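Local structure of sucrose 6(F)-phosphate phosphorylase (6S9V) at residues Gln302-Asp307 / Ala380-Thr385; Leu23-Asp28 / Val391-Leu396; Asn361-Ser366 / Glu414-Asn419. The protein is a carbohydrate-active enzyme of the alpha-amylase family, built on a closed barrel of eight parallel strands with an antiparallel beta-sheet following it in the chain. One frame throughout, in Å; residues are numbered along the deposited sequence.

Interaction 1 of 3, residues Gln302-Asp307 / Ala380-Thr385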
# COMPACT_ATOMS: atom_id res chain seq x y z
N GLN A 302 1.01 -4.46 -11.94
CA GLN A 302 0.96 -3.59 -10.78
C GLN A 302 -0.37 -3.79 -10.05
O GLN A 302 -1.38 -4.18 -10.65
CB GLN A 302 1.07 -2.12 -11.16
CG GLN A 302 2.24 -1.77 -12.04
CD GLN A 302 2.45 -0.26 -12.09
OE1 GLN A 302 2.63 0.38 -11.06
NE2 GLN A 302 2.40 0.30 -13.29
N PHE A 303 -0.36 -3.52 -8.75
CA PHE A 303 -1.59 -3.41 -7.98
C PHE A 303 -2.03 -1.96 -8.01
O PHE A 303 -1.27 -1.08 -7.60
CB PHE A 303 -1.37 -3.89 -6.56
CG PHE A 303 -1.34 -5.38 -6.43
CD1 PHE A 303 -0.26 -6.10 -6.91
CD2 PHE A 303 -2.38 -6.06 -5.84
CE1 PHE A 303 -0.21 -7.48 -6.78
CE2 PHE A 303 -2.35 -7.44 -5.72
CZ PHE A 303 -1.27 -8.15 -6.19
N THR A 304 -3.23 -1.71 -8.53
CA THR A 304 -3.71 -0.34 -8.65
C THR A 304 -4.57 0.04 -7.46
O THR A 304 -5.14 -0.80 -6.75
CB THR A 304 -4.53 -0.14 -9.93
OG1 THR A 304 -5.74 -0.90 -9.86
CG2 THR A 304 -3.73 -0.54 -11.15
N MET A 305 -4.66 1.35 -7.23
CA MET A 305 -5.43 1.88 -6.13
C MET A 305 -5.74 3.33 -6.47
O MET A 305 -5.10 3.94 -7.32
CB MET A 305 -4.66 1.80 -4.82
CG MET A 305 -3.50 2.79 -4.75
SD MET A 305 -2.31 2.40 -3.47
CE MET A 305 -1.16 1.43 -4.42
N LEU A 306 -6.77 3.85 -5.81
CA LEU A 306 -6.92 5.29 -5.68
C LEU A 306 -6.49 5.71 -4.28
O LEU A 306 -5.48 6.40 -4.12
CB LEU A 306 -8.37 5.71 -5.97
CG LEU A 306 -8.91 5.36 -7.37
CD1 LEU A 306 -10.35 5.80 -7.52
CD2 LEU A 306 -8.07 5.97 -8.46
N ASP A 307 -7.21 5.23 -3.26
CA ASP A 307 -6.83 5.40 -1.87
C ASP A 307 -6.21 4.12 -1.30
O ASP A 307 -6.39 3.02 -1.83
CB ASP A 307 -8.04 5.82 -1.02
CG ASP A 307 -9.28 4.95 -1.25
OD1 ASP A 307 -9.27 4.08 -2.15
OD2 ASP A 307 -10.27 5.13 -0.50
N ALA A 380 -13.93 3.76 -12.32
CA ALA A 380 -14.00 3.14 -13.64
C ALA A 380 -12.64 3.19 -14.33
O ALA A 380 -12.17 2.19 -14.88
CB ALA A 380 -15.07 3.82 -14.49
N ILE A 381 -12.00 4.36 -14.31
CA ILE A 381 -10.65 4.48 -14.86
C ILE A 381 -9.73 3.47 -14.19
O ILE A 381 -8.97 2.75 -14.86
CB ILE A 381 -10.12 5.91 -14.69
CG1 ILE A 381 -10.93 6.91 -15.52
CG2 ILE A 381 -8.64 5.96 -15.06
CD1 ILE A 381 -10.69 8.36 -15.11
N GLN A 382 -9.76 3.42 -12.86
CA GLN A 382 -8.91 2.47 -12.14
C GLN A 382 -9.17 1.04 -12.60
O GLN A 382 -8.22 0.30 -12.89
CB GLN A 382 -9.16 2.58 -10.63
CG GLN A 382 -8.21 1.71 -9.82
CD GLN A 382 -8.75 1.33 -8.45
OE1 GLN A 382 -9.70 1.91 -7.95
NE2 GLN A 382 -8.10 0.34 -7.83
N PHE A 383 -10.44 0.65 -12.68
CA PHE A 383 -10.77 -0.74 -13.00
C PHE A 383 -10.48 -1.08 -14.45
O PHE A 383 -10.25 -2.25 -14.77
CB PHE A 383 -12.23 -1.02 -12.68
CG PHE A 383 -12.59 -0.90 -11.21
CD1 PHE A 383 -11.60 -0.81 -10.23
CD2 PHE A 383 -13.91 -0.86 -10.81
CE1 PHE A 383 -11.94 -0.70 -8.89
CE2 PHE A 383 -14.26 -0.76 -9.47
CZ PHE A 383 -13.27 -0.67 -8.51
N PHE A 384 -10.48 -0.09 -15.35
CA PHE A 384 -10.13 -0.32 -16.75
C PHE A 384 -8.62 -0.25 -16.99
O PHE A 384 -8.18 -0.58 -18.10
CB PHE A 384 -10.85 0.68 -17.67
CG PHE A 384 -12.19 0.20 -18.13
CD1 PHE A 384 -13.27 0.16 -17.25
CD2 PHE A 384 -12.37 -0.25 -19.42
CE1 PHE A 384 -14.50 -0.31 -17.67
CE2 PHE A 384 -13.59 -0.73 -19.84
CZ PHE A 384 -14.66 -0.76 -18.97
N THR A 385 -7.84 0.17 -16.02
CA THR A 385 -6.38 0.20 -16.13
C THR A 385 -5.81 -1.18 -15.87
O THR A 385 -6.20 -1.82 -14.89
CB THR A 385 -5.79 1.20 -15.14
OG1 THR A 385 -6.27 2.51 -15.44
CG2 THR A 385 -4.25 1.20 -15.22
O HOH W 1 -6.80 -2.03 -12.11
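Gln382 sets its CG opposite its own backbone N (chi1 -175°) and keeps the chain stretched beyond it, which carries the carboxamide from helix 372-384 across to strand 302-304. Thr304 meets it with OG1 lodged between its backbone N and carbonyl carbon (chi1 66°), a setting that turns the hydroxyl to the helix and lays CG2 beside the N. Gln382 NE2 approaches Thr304 OG1 at 3.4 Å, a weak hydrogen bond: its direction is good, with an N-H...O angle of 165°, but it is long. The strongest partner of the amide is Arg379, which donates to OE1 and whose guanidinium forms a salt bridge with Asp307; NE2 also donates to Gln390 O. Donor and acceptor ends thus being told apart, the flip of the amide is fixed. Apolar atoms flank the same group, with Leu306 CG 3.6 Å from Gln382 OE1 and Met305 CA 3.5 Å from Gln382 NE2. The topology is that of a beta-alpha-beta crossover in a TIM-type barrel: helix 372-384 packs outside strand 302-304 and leads directly into strand 388-392, the neighbour of that strand in the sheet. A water lies between Thr304 and the last residues of 380-385, 2.7 Å from Thr304 OG1. It can donate to Gln382 O (2.8 Å) and Thr385 O (2.9 Å), though more acceptors are in reach than it has protons, and so probably bridges Thr304 OG1 to this backbone. Thr385 points its own hydroxyl back into the helix, where OG1 donates to Ile381 O at 2.8 Å from above the carbonyl plane. Its methyl CG2 meanwhile lies 4.5 Å from Thr304 CG2, a light apolar touch.

Interaction 2 of 3, residues Leu23-Asp28 / Val391-Leu396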
# COMPACT_ATOMS: atom_id res chain seq x y z
N LEU A 23 -10.07 -5.82 -1.45
CA LEU A 23 -10.34 -4.86 -0.38
C LEU A 23 -9.06 -4.63 0.43
O LEU A 23 -8.30 -5.57 0.69
CB LEU A 23 -11.44 -5.40 0.54
CG LEU A 23 -11.72 -4.63 1.84
CD1 LEU A 23 -12.40 -3.31 1.54
CD2 LEU A 23 -12.56 -5.46 2.81
N ILE A 24 -8.82 -3.37 0.81
CA ILE A 24 -7.81 -3.03 1.81
C ILE A 24 -8.53 -2.56 3.06
O ILE A 24 -9.32 -1.61 2.99
CB ILE A 24 -6.85 -1.92 1.33
CG1 ILE A 24 -6.20 -2.27 -0.00
CG2 ILE A 24 -5.79 -1.66 2.39
CD1 ILE A 24 -5.64 -1.04 -0.71
N THR A 25 -8.25 -3.18 4.20
CA THR A 25 -8.91 -2.78 5.44
C THR A 25 -7.99 -3.03 6.62
O THR A 25 -7.13 -3.92 6.60
CB THR A 25 -10.22 -3.54 5.65
OG1 THR A 25 -10.91 -3.03 6.81
CG2 THR A 25 -9.96 -5.03 5.85
N TYR A 26 -8.16 -2.23 7.67
CA TYR A 26 -7.57 -2.57 8.94
C TYR A 26 -8.35 -3.74 9.54
O TYR A 26 -9.51 -3.98 9.18
CB TYR A 26 -7.58 -1.38 9.89
CG TYR A 26 -6.53 -0.35 9.58
CD1 TYR A 26 -5.21 -0.54 9.95
CD2 TYR A 26 -6.85 0.83 8.91
CE1 TYR A 26 -4.23 0.40 9.67
CE2 TYR A 26 -5.88 1.77 8.62
CZ TYR A 26 -4.58 1.55 9.00
OH TYR A 26 -3.60 2.48 8.74
N PRO A 27 -7.71 -4.52 10.41
CA PRO A 27 -8.41 -5.65 11.02
C PRO A 27 -9.58 -5.23 11.88
O PRO A 27 -10.48 -6.05 12.13
CB PRO A 27 -7.32 -6.33 11.86
CG PRO A 27 -6.29 -5.28 12.09
CD PRO A 27 -6.31 -4.41 10.87
N ASP A 28 -9.60 -3.98 12.35
CA ASP A 28 -10.63 -3.52 13.26
C ASP A 28 -11.50 -2.41 12.69
O ASP A 28 -12.42 -1.96 13.39
CB ASP A 28 -9.99 -3.04 14.57
CG ASP A 28 -8.91 -1.98 14.35
OD1 ASP A 28 -8.25 -1.99 13.29
OD2 ASP A 28 -8.71 -1.13 15.25
N VAL A 391 -9.45 -1.65 -3.59
CA VAL A 391 -10.33 -0.60 -3.08
C VAL A 391 -10.14 -0.52 -1.57
O VAL A 391 -10.34 -1.51 -0.85
CB VAL A 391 -11.81 -0.87 -3.42
CG1 VAL A 391 -12.72 0.17 -2.75
CG2 VAL A 391 -12.01 -0.84 -4.93
N TYR A 392 -9.74 0.66 -1.09
CA TYR A 392 -9.59 0.89 0.34
C TYR A 392 -10.97 1.03 0.99
O TYR A 392 -11.90 1.58 0.39
CB TYR A 392 -8.73 2.13 0.54
CG TYR A 392 -8.36 2.49 1.96
CD1 TYR A 392 -7.56 1.67 2.73
CD2 TYR A 392 -8.78 3.70 2.50
CE1 TYR A 392 -7.19 2.03 4.01
CE2 TYR A 392 -8.41 4.07 3.78
CZ TYR A 392 -7.62 3.23 4.52
OH TYR A 392 -7.27 3.60 5.79
N TYR A 393 -11.09 0.54 2.23
CA TYR A 393 -12.41 0.41 2.85
C TYR A 393 -13.10 1.76 3.01
O TYR A 393 -14.33 1.85 2.88
CB TYR A 393 -12.30 -0.30 4.21
CG TYR A 393 -11.70 0.54 5.32
CD1 TYR A 393 -10.33 0.71 5.40
CD2 TYR A 393 -12.50 1.15 6.28
CE1 TYR A 393 -9.76 1.47 6.41
CE2 TYR A 393 -11.94 1.91 7.29
CZ TYR A 393 -10.57 2.07 7.35
OH TYR A 393 -9.99 2.82 8.34
N VAL A 394 -12.34 2.82 3.28
CA VAL A 394 -12.97 4.13 3.41
C VAL A 394 -13.59 4.55 2.08
O VAL A 394 -14.72 5.04 2.03
CB VAL A 394 -11.96 5.18 3.92
CG1 VAL A 394 -12.60 6.60 3.91
CG2 VAL A 394 -11.48 4.81 5.31
N GLY A 395 -12.85 4.36 0.98
CA GLY A 395 -13.38 4.68 -0.33
C GLY A 395 -14.52 3.78 -0.75
O GLY A 395 -15.44 4.22 -1.45
N LEU A 396 -14.51 2.53 -0.30
CA LEU A 396 -15.62 1.63 -0.55
C LEU A 396 -16.93 2.22 -0.04
O LEU A 396 -17.98 2.07 -0.68
CB LEU A 396 -15.36 0.28 0.12
CG LEU A 396 -16.49 -0.74 0.02
CD1 LEU A 396 -16.70 -1.18 -1.43
CD2 LEU A 396 -16.21 -1.94 0.93
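Two backbone hydrogen bonds join Ile24 to segment 391-396, one to the strand and one to the first residue of the helix. Ile24 N donates to Val391 O at 2.9 Å and 164°. Tyr393 N returns a bond to Ile24 O, also 2.9 Å, which is more bent at the hydrogen (133°). A CA-H...O contact supports the pair, Leu23 CA lying 3.4 Å from Val391 O. Leu23 pairs with Val391 and Ile24 with Tyr392 in parallel register, and since these are the first and eighth strands, 22-25 and 388-392, this is the seam that closes the TIM-type barrel. The chain then turns straight into helix 393-396 with Tyr392 at the N-cap position.

Apolar contacts fall on two faces of the sheet. On the one carrying Leu23 and Val391, Leu23 CD1 reaches Tyr393 CB at 4.0 Å and Leu396 CD2 at 4.1 Å, and helix 34-44 lies beyond. On the other, Ile24 CG2 meets Tyr392 CD1 at 3.8 Å, the two side chains crossing at about a right angle.

Aromatic contacts continue past the strand ends. With CG between its backbone N and carbonyl carbon (chi1 73°), Tyr393 brings its ring against Thr25 and presents an edge to Ile24 O. The Tyr26 ring receives both neighbouring hydroxyls near its plane: Tyr392 OH stands 3.6 Å from Tyr26 CE2, and Tyr393 OH 3.8 Å from Tyr26 CD2. Those hydroxyls have hydrogen-bond partners elsewhere, Asn416 O for Tyr392 and His418 O for Tyr393.

Interaction 3 of 3, residues Asn361-Ser366 / Glu414-Asn419. With SO4 (sulfate ion), chain H; SO4 (sulfate ion), chain I.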
# COMPACT_ATOMS: atom_id res chain seq x y z
N ASN A 361 -2.82 13.59 2.51
CA ASN A 361 -3.65 12.83 3.44
C ASN A 361 -5.08 13.36 3.35
O ASN A 361 -5.37 14.47 3.82
CB ASN A 361 -3.12 12.96 4.87
CG ASN A 361 -1.69 12.48 5.00
OD1 ASN A 361 -1.30 11.49 4.39
ND2 ASN A 361 -0.90 13.18 5.80
N CYS A 362 -5.97 12.56 2.77
CA CYS A 362 -7.31 12.98 2.36
C CYS A 362 -8.05 11.73 1.90
O CYS A 362 -7.45 10.89 1.24
CB CYS A 362 -7.23 14.00 1.21
SG CYS A 362 -8.74 14.91 0.79
N THR A 363 -9.34 11.60 2.25
CA THR A 363 -10.10 10.51 1.62
C THR A 363 -10.25 10.83 0.13
O THR A 363 -10.28 11.99 -0.27
CB THR A 363 -11.47 10.29 2.26
OG1 THR A 363 -12.39 11.32 1.86
CG2 THR A 363 -11.35 10.25 3.78
N TYR A 364 -10.28 9.78 -0.70
CA TYR A 364 -10.31 10.03 -2.13
C TYR A 364 -11.62 10.69 -2.55
O TYR A 364 -11.63 11.58 -3.41
CB TYR A 364 -10.07 8.74 -2.90
CG TYR A 364 -9.37 8.98 -4.22
CD1 TYR A 364 -7.98 8.99 -4.30
CD2 TYR A 364 -10.10 9.21 -5.38
CE1 TYR A 364 -7.34 9.21 -5.51
CE2 TYR A 364 -9.48 9.43 -6.58
CZ TYR A 364 -8.10 9.44 -6.65
OH TYR A 364 -7.48 9.66 -7.86
N TYR A 365 -12.73 10.30 -1.92
CA TYR A 365 -14.02 10.92 -2.18
C TYR A 365 -14.00 12.40 -1.81
O TYR A 365 -14.47 13.24 -2.59
CB TYR A 365 -15.09 10.15 -1.41
CG TYR A 365 -16.51 10.61 -1.59
CD1 TYR A 365 -17.15 10.51 -2.82
CD2 TYR A 365 -17.23 11.10 -0.52
CE1 TYR A 365 -18.48 10.90 -2.97
CE2 TYR A 365 -18.55 11.49 -0.65
CZ TYR A 365 -19.17 11.40 -1.88
OH TYR A 365 -20.48 11.80 -1.99
N SER A 366 -13.42 12.74 -0.65
CA SER A 366 -13.29 14.15 -0.28
C SER A 366 -12.38 14.90 -1.24
O SER A 366 -12.60 16.08 -1.54
CB SER A 366 -12.75 14.28 1.15
OG SER A 366 -13.73 13.94 2.12
N GLU A 414 -4.70 9.96 10.18
CA GLU A 414 -5.96 9.43 10.68
C GLU A 414 -7.17 10.03 9.96
O GLU A 414 -8.28 9.52 10.14
CB GLU A 414 -6.05 9.66 12.19
CG GLU A 414 -5.44 8.52 13.02
CD GLU A 414 -6.33 7.27 13.06
OE1 GLU A 414 -7.55 7.42 13.28
OE2 GLU A 414 -5.81 6.14 12.87
N ILE A 415 -6.98 11.06 9.13
CA ILE A 415 -8.08 11.63 8.36
C ILE A 415 -8.72 10.57 7.47
O ILE A 415 -9.91 10.65 7.15
CB ILE A 415 -7.56 12.82 7.52
CG1 ILE A 415 -8.72 13.70 7.05
CG2 ILE A 415 -6.77 12.31 6.31
CD1 ILE A 415 -8.25 15.02 6.47
N ASN A 416 -7.94 9.57 7.08
CA ASN A 416 -8.33 8.54 6.12
C ASN A 416 -8.32 7.15 6.76
O ASN A 416 -8.16 6.15 6.07
CB ASN A 416 -7.39 8.60 4.92
CG ASN A 416 -7.80 7.69 3.78
OD1 ASN A 416 -8.97 7.63 3.40
ND2 ASN A 416 -6.82 6.99 3.22
N ARG A 417 -8.50 7.07 8.09
CA ARG A 417 -8.46 5.80 8.80
C ARG A 417 -9.61 5.65 9.81
O ARG A 417 -9.46 4.98 10.83
CB ARG A 417 -7.11 5.63 9.51
CG ARG A 417 -5.91 5.69 8.56
CD ARG A 417 -4.60 5.63 9.31
NE ARG A 417 -3.47 5.52 8.38
CZ ARG A 417 -2.20 5.56 8.75
NH1 ARG A 417 -1.87 5.72 10.03
NH2 ARG A 417 -1.25 5.44 7.84
N HIS A 418 -10.77 6.23 9.50
CA HIS A 418 -11.95 6.09 10.34
C HIS A 418 -12.26 4.63 10.63
O HIS A 418 -12.11 3.76 9.77
CB HIS A 418 -13.15 6.75 9.63
CG HIS A 418 -14.43 6.65 10.38
ND1 HIS A 418 -14.66 7.32 11.57
CD2 HIS A 418 -15.57 5.96 10.12
CE1 HIS A 418 -15.87 7.04 12.00
NE2 HIS A 418 -16.46 6.24 11.14
N ASN A 419 -12.68 4.35 11.86
CA ASN A 419 -13.16 3.03 12.25
C ASN A 419 -14.69 3.01 12.18
O ASN A 419 -15.35 3.79 12.87
CB ASN A 419 -12.68 2.65 13.65
CG ASN A 419 -11.19 2.28 13.68
OD1 ASN A 419 -10.63 1.83 12.68
ND2 ASN A 419 -10.56 2.49 14.83
S SO4 H . -12.42 7.10 14.80
O1 SO4 H . -11.16 7.30 15.52
O2 SO4 H . -12.88 8.36 14.24
O3 SO4 H . -13.42 6.58 15.73
O4 SO4 H . -12.22 6.13 13.73
S SO4 I . 1.62 6.42 10.35
O1 SO4 I . 3.04 6.47 10.66
O2 SO4 I . 1.44 6.15 8.93
O3 SO4 I . 1.00 7.70 10.70
O4 SO4 I . 0.97 5.36 11.13
O HOH W 2 -10.47 7.23 0.98
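Asn416 brings the oxygen end of its carboxamide to Thr363, OD1 lying 3.6 Å from Thr363 CG2, whereas the next two flat groups of 414-419 turn their edges to sulfate ions, probably from the crystallisation liquor. The Arg417 guanidinium has the sulfur of one sulfate in its plane, and two nitrogens grip that ion: NH1 donates to O4 at 3.1 Å (166°) and NH2 to O2 at 3.0 Å. At its ring edge, His418 ND1 gives a second sulfate only a weak bond, 3.4 Å to its O2; Asn419 N supplies the firmer bond, 2.6 Å to O4.

Between the segments themselves the contacts are van der Waals or run through a water. Ile415 has CG1 opposite its backbone N (chi1 -162°), which leaves CG2 to press on the main chain of 361-362, 3.6 Å from Asn361 C. Asn416 OD1 accepts from a water at 2.9 Å, and the same water accepts from Tyr364 N at 3.1 Å, linking the amide to the first turn of helix 364-367. Thr363 N-caps that helix, its OG1 accepting from Ser366 N while the hydroxyl is also hydrogen-bonded to Gly399 O. In this TIM-type barrel the contact joins the connection after strand 302-304, here an N-capped helix start, to the one after strand 388-392.

How the interactions relate
Interactions 1 and 2 lie 15 Å apart, centre to centre, and share the barrel sheet: 302-307 and 391-396 lie on neighbouring strands, and 380-385 leads by a short link into the second of them. Asp307 joins the two contacts by packing against Tyr392 and Gly395. Interaction 3 is 11 Å from interaction 2 and 18 Å from interaction 1, and its Tyr364 packs on Leu306. Along the chain the order is 23-28, 302-307, 361-366, 380-385, 391-396, 414-419: interaction 1 is nested within interaction 2, while interaction 3 alternates with both. The Tyr392 and Tyr393 hydroxyls, with probable hydrogen bonds to Asn416 O and His418 O, connect the barrel seam to the loop 414-419.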